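Local coordinates for protein staphylococcal superantigen-like 1 (PDB 4O1N) that probably acts as a secreted virulence protease that cleaves host collagens and cytokines, built on the two-domain fold of the staphylococcal superantigen family, at residues D84-R89 against D148-E153; L121-K124 against V130-D133. All blocks are in the same frame, centred on the assembly; numbering follows the deposited sequence.

Contact 1. Residues D84-R89 against D148-E153; sequences DVFILR and DYRLRE
Phe86 on strand 83-87, and Leu88 two residues on, face Tyr149 and Arg150 on helix 144-159 without any backbone pairing: the closest CA atoms, of Leu88 and Tyr149, stay 9.6 Å apart, and no hydrogen bond joins the two segments. Side chains alone span the gap. With CG anti to the backbone N (chi1 -169°), the Phe86 ring reaches out from the strand, and its far rim carries the contact. CE2 of Phe86 lies 4.1 Å from CB of Tyr149, the two side chains crossing at about a right angle. On another part of the rim, CE1 of Phe86 is 3.5 Å from NH1 of Arg150, which sits at the ring edge near its plane. The guanidinium in turn offers a face to CZ of Phe86, its plane 80° from that of the ring. Bends at chi2 and chi3 bring this end of Arg150 back toward the strand. NE of Arg150 forms a salt bridge with OE1 of Glu153 (3.2 Å), while NH1 pairs with Glu37, so carboxylates from two parts of the chain hold the group against the aromatic edge. Leu88 completes the join, its CD1 resting 3.8 Å from CD1 of Tyr149. The contact is a buried interface between the OB-fold and beta-grasp domains, the two-domain architecture of staphylococcal superantigens and their relatives.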
ATOM      1  N   ASP A  84     -10.173   6.748  -2.192  1.00 29.04           N
ATOM      2  CA  ASP A  84      -8.854   7.267  -1.847  1.00 27.41           C
ATOM      3  C   ASP A  84      -7.896   6.507  -2.728  1.00 26.03           C
ATOM      4  O   ASP A  84      -8.123   5.359  -3.098  1.00 26.30           O
ATOM      5  CB  ASP A  84      -8.474   6.970  -0.386  1.00 28.13           C
ATOM      6  CG  ASP A  84      -9.431   7.597   0.639  1.00 31.78           C
ATOM      7  OD1 ASP A  84     -10.338   8.392   0.273  1.00 34.55           O
ATOM      8  OD2 ASP A  84      -9.268   7.289   1.847  1.00 32.88           O
ATOM      9  N   VAL A  85      -6.768   7.104  -2.962  1.00 25.27           N
ATOM     10  CA  VAL A  85      -5.878   6.643  -3.972  1.00 25.68           C
ATOM     11  C   VAL A  85      -4.423   6.673  -3.426  1.00 25.24           C
ATOM     12  O   VAL A  85      -4.015   7.617  -2.720  1.00 26.29           O
ATOM     13  CB  VAL A  85      -6.153   7.554  -5.180  1.00 26.43           C
ATOM     14  CG1 VAL A  85      -4.900   8.195  -5.719  1.00 27.94           C
ATOM     15  CG2 VAL A  85      -6.894   6.794  -6.249  1.00 26.07           C
ATOM     16  N   PHE A  86      -3.666   5.624  -3.706  1.00 24.51           N
ATOM     17  CA  PHE A  86      -2.255   5.517  -3.318  1.00 23.86           C
ATOM     18  C   PHE A  86      -1.477   5.048  -4.551  1.00 24.10           C
ATOM     19  O   PHE A  86      -1.559   3.889  -4.962  1.00 23.85           O
ATOM     20  CB  PHE A  86      -2.108   4.524  -2.169  1.00 25.05           C
ATOM     21  CG  PHE A  86      -0.750   4.525  -1.508  1.00 24.16           C
ATOM     22  CD1 PHE A  86      -0.544   5.243  -0.321  1.00 25.13           C
ATOM     23  CD2 PHE A  86       0.297   3.798  -2.040  1.00 23.72           C
ATOM     24  CE1 PHE A  86       0.682   5.256   0.294  1.00 24.16           C
ATOM     25  CE2 PHE A  86       1.528   3.795  -1.429  1.00 23.82           C
ATOM     26  CZ  PHE A  86       1.721   4.521  -0.267  1.00 24.45           C
ATOM     27  N   ILE A  87      -0.744   5.982  -5.141  1.00 24.85           N
ATOM     28  CA  ILE A  87      -0.260   5.870  -6.511  1.00 25.36           C
ATOM     29  C   ILE A  87       1.260   5.874  -6.547  1.00 24.35           C
ATOM     30  O   ILE A  87       1.906   6.746  -5.977  1.00 24.42           O
ATOM     31  CB  ILE A  87      -0.757   7.069  -7.356  1.00 26.40           C
ATOM     32  CG1 ILE A  87      -2.225   6.895  -7.723  1.00 25.96           C
ATOM     33  CG2 ILE A  87       0.013   7.210  -8.666  1.00 27.72           C
ATOM     34  CD1 ILE A  87      -2.870   8.180  -8.194  1.00 24.29           C
ATOM     35  N   LEU A  88       1.810   4.905  -7.246  1.00 23.85           N
ATOM     36  CA  LEU A  88       3.239   4.747  -7.353  1.00 25.11           C
ATOM     37  C   LEU A  88       3.525   4.420  -8.810  1.00 25.59           C
ATOM     38  O   LEU A  88       2.824   3.596  -9.398  1.00 28.19           O
ATOM     39  CB  LEU A  88       3.686   3.637  -6.394  1.00 25.02           C
ATOM     40  CG  LEU A  88       5.135   3.180  -6.537  1.00 26.95           C
ATOM     41  CD1 LEU A  88       5.625   2.565  -5.227  1.00 29.51           C
ATOM     42  CD2 LEU A  88       5.333   2.186  -7.665  1.00 26.31           C
ATOM     43  N   ARG A  89       4.518   5.062  -9.409  1.00 25.88           N
ATOM     44  CA  ARG A  89       4.750   4.891 -10.850  1.00 27.73           C
ATOM     45  C   ARG A  89       5.609   3.653 -11.116  1.00 30.08           C
ATOM     46  O   ARG A  89       6.806   3.593 -10.755  1.00 28.38           O
ATOM     47  CB  ARG A  89       5.484   6.071 -11.469  1.00 28.53           C
ATOM     48  CG  ARG A  89       5.178   7.482 -10.986  1.00 27.80           C
ATOM     49  CD  ARG A  89       6.241   8.401 -11.533  1.00 27.40           C
ATOM     50  NE  ARG A  89       5.628   9.268 -12.478  1.00 29.55           N
ATOM     51  CZ  ARG A  89       5.883   9.410 -13.775  1.00 29.82           C
ATOM     52  NH1 ARG A  89       6.871   8.832 -14.434  1.00 28.52           N
ATOM     53  NH2 ARG A  89       5.109  10.258 -14.404  1.00 32.45           N
ATOM     54  N   ASP A 148       2.325  -2.235   2.729  1.00 24.63           N
ATOM     55  CA  ASP A 148       3.610  -2.746   2.250  1.00 25.12           C
ATOM     56  C   ASP A 148       4.637  -1.632   2.037  1.00 25.17           C
ATOM     57  O   ASP A 148       5.750  -1.668   2.602  1.00 25.31           O
ATOM     58  CB  ASP A 148       3.432  -3.514   0.950  1.00 25.13           C
ATOM     59  CG  ASP A 148       4.739  -3.959   0.367  1.00 25.89           C
ATOM     60  OD1 ASP A 148       5.499  -4.609   1.127  1.00 25.93           O
ATOM     61  OD2 ASP A 148       5.011  -3.635  -0.821  1.00 25.71           O
ATOM     62  N   TYR A 149       4.251  -0.624   1.260  1.00 25.42           N
ATOM     63  CA  TYR A 149       5.159   0.463   0.970  1.00 25.81           C
ATOM     64  C   TYR A 149       5.598   1.118   2.259  1.00 25.46           C
ATOM     65  O   TYR A 149       6.777   1.223   2.484  1.00 26.62           O
ATOM     66  CB  TYR A 149       4.562   1.508   0.007  1.00 25.95           C
ATOM     67  CG  TYR A 149       5.552   2.615  -0.378  1.00 26.51           C
ATOM     68  CD1 TYR A 149       6.348   2.524  -1.518  1.00 26.03           C
ATOM     69  CD2 TYR A 149       5.711   3.735   0.440  1.00 27.82           C
ATOM     70  CE1 TYR A 149       7.261   3.505  -1.830  1.00 26.22           C
ATOM     71  CE2 TYR A 149       6.628   4.729   0.147  1.00 26.80           C
ATOM     72  CZ  TYR A 149       7.390   4.614  -0.987  1.00 27.54           C
ATOM     73  OH  TYR A 149       8.274   5.626  -1.270  1.00 28.62           O
ATOM     74  N   ARG A 150       4.664   1.519   3.111  1.00 26.29           N
ATOM     75  CA  ARG A 150       5.009   2.367   4.270  1.00 27.14           C
ATOM     76  C   ARG A 150       5.834   1.631   5.306  1.00 27.60           C
ATOM     77  O   ARG A 150       6.684   2.248   5.954  1.00 25.80           O
ATOM     78  CB  ARG A 150       3.771   2.954   4.912  1.00 27.19           C
ATOM     79  CG  ARG A 150       2.966   3.838   3.954  1.00 28.77           C
ATOM     80  CD  ARG A 150       3.076   5.334   4.242  1.00 27.46           C
ATOM     81  NE  ARG A 150       4.025   6.027   3.401  1.00 27.22           N
ATOM     82  CZ  ARG A 150       3.752   6.998   2.526  1.00 27.57           C
ATOM     83  NH1 ARG A 150       2.530   7.431   2.291  1.00 27.59           N
ATOM     84  NH2 ARG A 150       4.738   7.554   1.867  1.00 28.78           N
ATOM     85  N   LEU A 151       5.609   0.318   5.455  1.00 28.94           N
ATOM     86  CA  LEU A 151       6.387  -0.448   6.425  1.00 27.68           C
ATOM     87  C   LEU A 151       7.789  -0.587   5.874  1.00 27.11           C
ATOM     88  O   LEU A 151       8.755  -0.444   6.619  1.00 25.73           O
ATOM     89  CB  LEU A 151       5.761  -1.800   6.682  1.00 28.50           C
ATOM     90  CG  LEU A 151       4.414  -1.675   7.388  1.00 29.25           C
ATOM     91  CD1 LEU A 151       3.553  -2.936   7.262  1.00 28.76           C
ATOM     92  CD2 LEU A 151       4.638  -1.368   8.852  1.00 30.16           C
ATOM     93  N   ARG A 152       7.915  -0.831   4.569  1.00 26.60           N
ATOM     94  CA  ARG A 152       9.247  -1.001   4.014  1.00 28.48           C
ATOM     95  C   ARG A 152      10.012   0.301   4.052  1.00 29.80           C
ATOM     96  O   ARG A 152      11.203   0.317   4.376  1.00 31.83           O
ATOM     97  CB  ARG A 152       9.212  -1.561   2.614  1.00 28.76           C
ATOM     98  CG  ARG A 152       8.689  -2.983   2.552  1.00 29.39           C
ATOM     99  CD  ARG A 152       9.046  -3.676   1.236  1.00 29.15           C
ATOM    100  NE  ARG A 152       8.068  -4.721   0.884  1.00 28.77           N
ATOM    101  CZ  ARG A 152       8.316  -5.809   0.154  1.00 28.85           C
ATOM    102  NH1 ARG A 152       9.517  -6.055  -0.336  1.00 29.43           N
ATOM    103  NH2 ARG A 152       7.339  -6.663  -0.095  1.00 29.35           N
ATOM    104  N   GLU A 153       9.313   1.397   3.777  1.00 31.01           N
ATOM    105  CA  GLU A 153       9.884   2.725   3.901  1.00 31.06           C
ATOM    106  C   GLU A 153      10.483   2.877   5.278  1.00 32.13           C
ATOM    107  O   GLU A 153      11.631   3.298   5.401  1.00 32.95           O
ATOM    108  CB  GLU A 153       8.827   3.817   3.675  1.00 33.07           C
ATOM    109  CG  GLU A 153       9.323   5.236   3.985  1.00 34.35           C
ATOM    110  CD  GLU A 153       8.353   6.350   3.587  1.00 35.08           C
ATOM    111  OE1 GLU A 153       7.147   6.250   3.867  1.00 34.96           O
ATOM    112  OE2 GLU A 153       8.813   7.349   3.004  1.00 35.16           O
TER

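Contact 2. Residues L121-K124 against V130-D133; sequences LEIK and VLKD
Leu121 and Asp133 hold each other through two backbone hydrogen bonds, Leu121 N to Asp133 O and Asp133 N to Leu121 O, both 2.8 Å and nearly straight. This pair closes the hydrogen-bonded ring at the end of the paired segments farther from the bulge. Ile123 N continues the pairing to Leu131 O at 2.9 Å. At the next position the register slips, because Val130 and Leu131 both face Ile123 in a classic beta bulge. Ile123 O therefore takes a bond from Val130 N (2.9 Å) and a weak one from Leu131 N (3.4 Å). Between the hydrogen-bonded pairs, Glu122 and Lys132 form a non-hydrogen-bonded pair, and CA of Glu122 makes a CA-H...O contact with Leu131 O. The side chains of Glu122 and Lys132 share one face of the sheet, but the carboxylate of Glu122 bridges to Lys205 rather than to Lys132. On the other face, CD2 of Leu131 fits between its two neighbours, 3.7 Å from CD1 of Ile123 and 3.8 Å from CD2 of Leu121. With CG anti to the backbone N (chi1 172°), Leu131 leans this branch toward both. At the bulge, CG2 of Val130 approaches CG2 of Ile123, the side chains crossing at about a right angle. Helix 144-159 packs on this face, with Arg154 against Leu121 and His159 against Ile123 and Val130. The hairpin thus takes its register from main-chain bonds, while its face with Leu121, Ile123 and Leu131 joins it to the helix of the beta-grasp domain, with Asp133 at its margin, and the other face carries Glu122 and Lys132.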
ATOM      1  N   LEU A 121       3.326  -2.171  16.900  1.00 30.33           N
ATOM      2  CA  LEU A 121       4.304  -2.332  15.838  1.00 30.98           C
ATOM      3  C   LEU A 121       5.620  -2.850  16.471  1.00 31.41           C
ATOM      4  O   LEU A 121       6.143  -2.252  17.423  1.00 28.69           O
ATOM      5  CB  LEU A 121       4.526  -1.014  15.083  1.00 28.97           C
ATOM      6  CG  LEU A 121       5.649  -1.025  14.049  1.00 29.49           C
ATOM      7  CD1 LEU A 121       5.251  -1.835  12.820  1.00 29.86           C
ATOM      8  CD2 LEU A 121       6.032   0.390  13.647  1.00 29.07           C
ATOM      9  N   GLU A 122       6.129  -3.957  15.925  1.00 30.42           N
ATOM     10  CA  GLU A 122       7.333  -4.571  16.405  1.00 32.13           C
ATOM     11  C   GLU A 122       8.256  -4.839  15.229  1.00 31.76           C
ATOM     12  O   GLU A 122       7.852  -5.443  14.239  1.00 32.43           O
ATOM     13  CB  GLU A 122       6.985  -5.879  17.128  1.00 33.74           C
ATOM     14  CG  GLU A 122       8.163  -6.614  17.759  1.00 34.99           C
ATOM     15  CD  GLU A 122       7.782  -7.943  18.430  1.00 38.37           C
ATOM     16  OE1 GLU A 122       6.598  -8.368  18.350  1.00 39.12           O
ATOM     17  OE2 GLU A 122       8.680  -8.588  19.040  1.00 38.32           O
ATOM     18  N   ILE A 123       9.506  -4.428  15.336  1.00 32.93           N
ATOM     19  CA  ILE A 123      10.443  -4.692  14.267  1.00 35.18           C
ATOM     20  C   ILE A 123      11.628  -5.462  14.821  1.00 38.37           C
ATOM     21  O   ILE A 123      12.094  -5.145  15.909  1.00 40.73           O
ATOM     22  CB  ILE A 123      10.907  -3.399  13.610  1.00 34.26           C
ATOM     23  CG1 ILE A 123       9.707  -2.531  13.254  1.00 32.55           C
ATOM     24  CG2 ILE A 123      11.702  -3.719  12.356  1.00 36.29           C
ATOM     25  CD1 ILE A 123      10.058  -1.231  12.583  1.00 32.35           C
ATOM     26  N   LYS A 124      12.092  -6.468  14.066  1.00 41.08           N
ATOM     27  CA  LYS A 124      13.219  -7.329  14.452  1.00 42.33           C
ATOM     28  C   LYS A 124      14.300  -7.410  13.380  1.00 42.85           C
ATOM     29  O   LYS A 124      13.953  -7.688  12.218  1.00 46.12           O
ATOM     30  CB  LYS A 124      12.718  -8.752  14.629  1.00 41.51           C
ATOM     31  CG  LYS A 124      11.729  -8.922  15.727  1.00 43.12           C
ATOM     32  CD  LYS A 124      11.661 -10.382  16.136  1.00 45.83           C
ATOM     33  CE  LYS A 124      11.191 -10.464  17.565  1.00 49.43           C
ATOM     34  NZ  LYS A 124      10.955 -11.860  17.962  1.00 54.74           N
ATOM     35  N   VAL A 130      14.310  -4.377  17.591  1.00 33.09           N
ATOM     36  CA  VAL A 130      14.978  -3.102  17.452  1.00 33.03           C
ATOM     37  C   VAL A 130      13.980  -1.985  17.614  1.00 34.45           C
ATOM     38  O   VAL A 130      14.378  -0.830  17.682  1.00 37.14           O
ATOM     39  CB  VAL A 130      15.742  -2.956  16.110  1.00 33.99           C
ATOM     40  CG1 VAL A 130      17.029  -3.748  16.155  1.00 34.64           C
ATOM     41  CG2 VAL A 130      14.920  -3.414  14.915  1.00 34.26           C
ATOM     42  N   LEU A 131      12.683  -2.309  17.657  1.00 37.04           N
ATOM     43  CA  LEU A 131      11.638  -1.309  17.960  1.00 37.52           C
ATOM     44  C   LEU A 131      10.367  -2.011  18.418  1.00 37.72           C
ATOM     45  O   LEU A 131       9.986  -3.052  17.872  1.00 39.31           O
ATOM     46  CB  LEU A 131      11.361  -0.350  16.765  1.00 37.79           C
ATOM     47  CG  LEU A 131      10.148   0.611  16.894  1.00 38.59           C
ATOM     48  CD1 LEU A 131      10.498   2.089  16.866  1.00 36.31           C
ATOM     49  CD2 LEU A 131       9.110   0.298  15.819  1.00 38.31           C
ATOM     50  N   LYS A 132       9.746  -1.450  19.452  1.00 37.93           N
ATOM     51  CA  LYS A 132       8.493  -1.941  19.977  1.00 37.08           C
ATOM     52  C   LYS A 132       7.656  -0.721  20.311  1.00 34.32           C
ATOM     53  O   LYS A 132       7.922  -0.045  21.299  1.00 31.85           O
ATOM     54  CB  LYS A 132       8.758  -2.795  21.215  1.00 39.72           C
ATOM     55  CG  LYS A 132       7.857  -4.009  21.370  1.00 43.80           C
ATOM     56  CD  LYS A 132       6.678  -3.684  22.252  1.00 46.91           C
ATOM     57  CE  LYS A 132       5.537  -4.669  22.064  1.00 51.53           C
ATOM     58  NZ  LYS A 132       4.295  -4.191  22.745  1.00 51.24           N
ATOM     59  N   ASP A 133       6.664  -0.423  19.460  1.00 33.86           N
ATOM     60  CA  ASP A 133       5.896   0.838  19.543  1.00 31.74           C
ATOM     61  C   ASP A 133       4.567   0.705  18.830  1.00 31.08           C
ATOM     62  O   ASP A 133       3.919  -0.351  18.950  1.00 33.44           O
ATOM     63  CB  ASP A 133       6.715   2.036  19.008  1.00 30.56           C
ATOM     64  CG  ASP A 133       6.187   3.381  19.527  1.00 30.99           C
ATOM     65  OD1 ASP A 133       6.672   3.846  20.577  1.00 34.50           O
ATOM     66  OD2 ASP A 133       5.243   3.967  18.939  1.00 31.63           O
TER

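Overall arrangement
Helix 144-159 ties the two contacts together. In contact 1 it meets strand 83-87 of the OB-fold domain, and in contact 2 the hairpin of the beta-grasp sheet lies against it; CD2 of Leu151 and CD1 of Leu121 touch at 4.0 Å, although the contact centres are about 20 Å apart. Contact 1 is buried near the middle of the chain and closes a long loop within which contact 2 is nested. Contact 2 is local, partly buried, and sits at an outer strand of its sheet. Their chemistry differs accordingly: aromatic and aliphatic side chains with an arginine join the domains, whereas backbone hydrogen bonds dominate the hairpin.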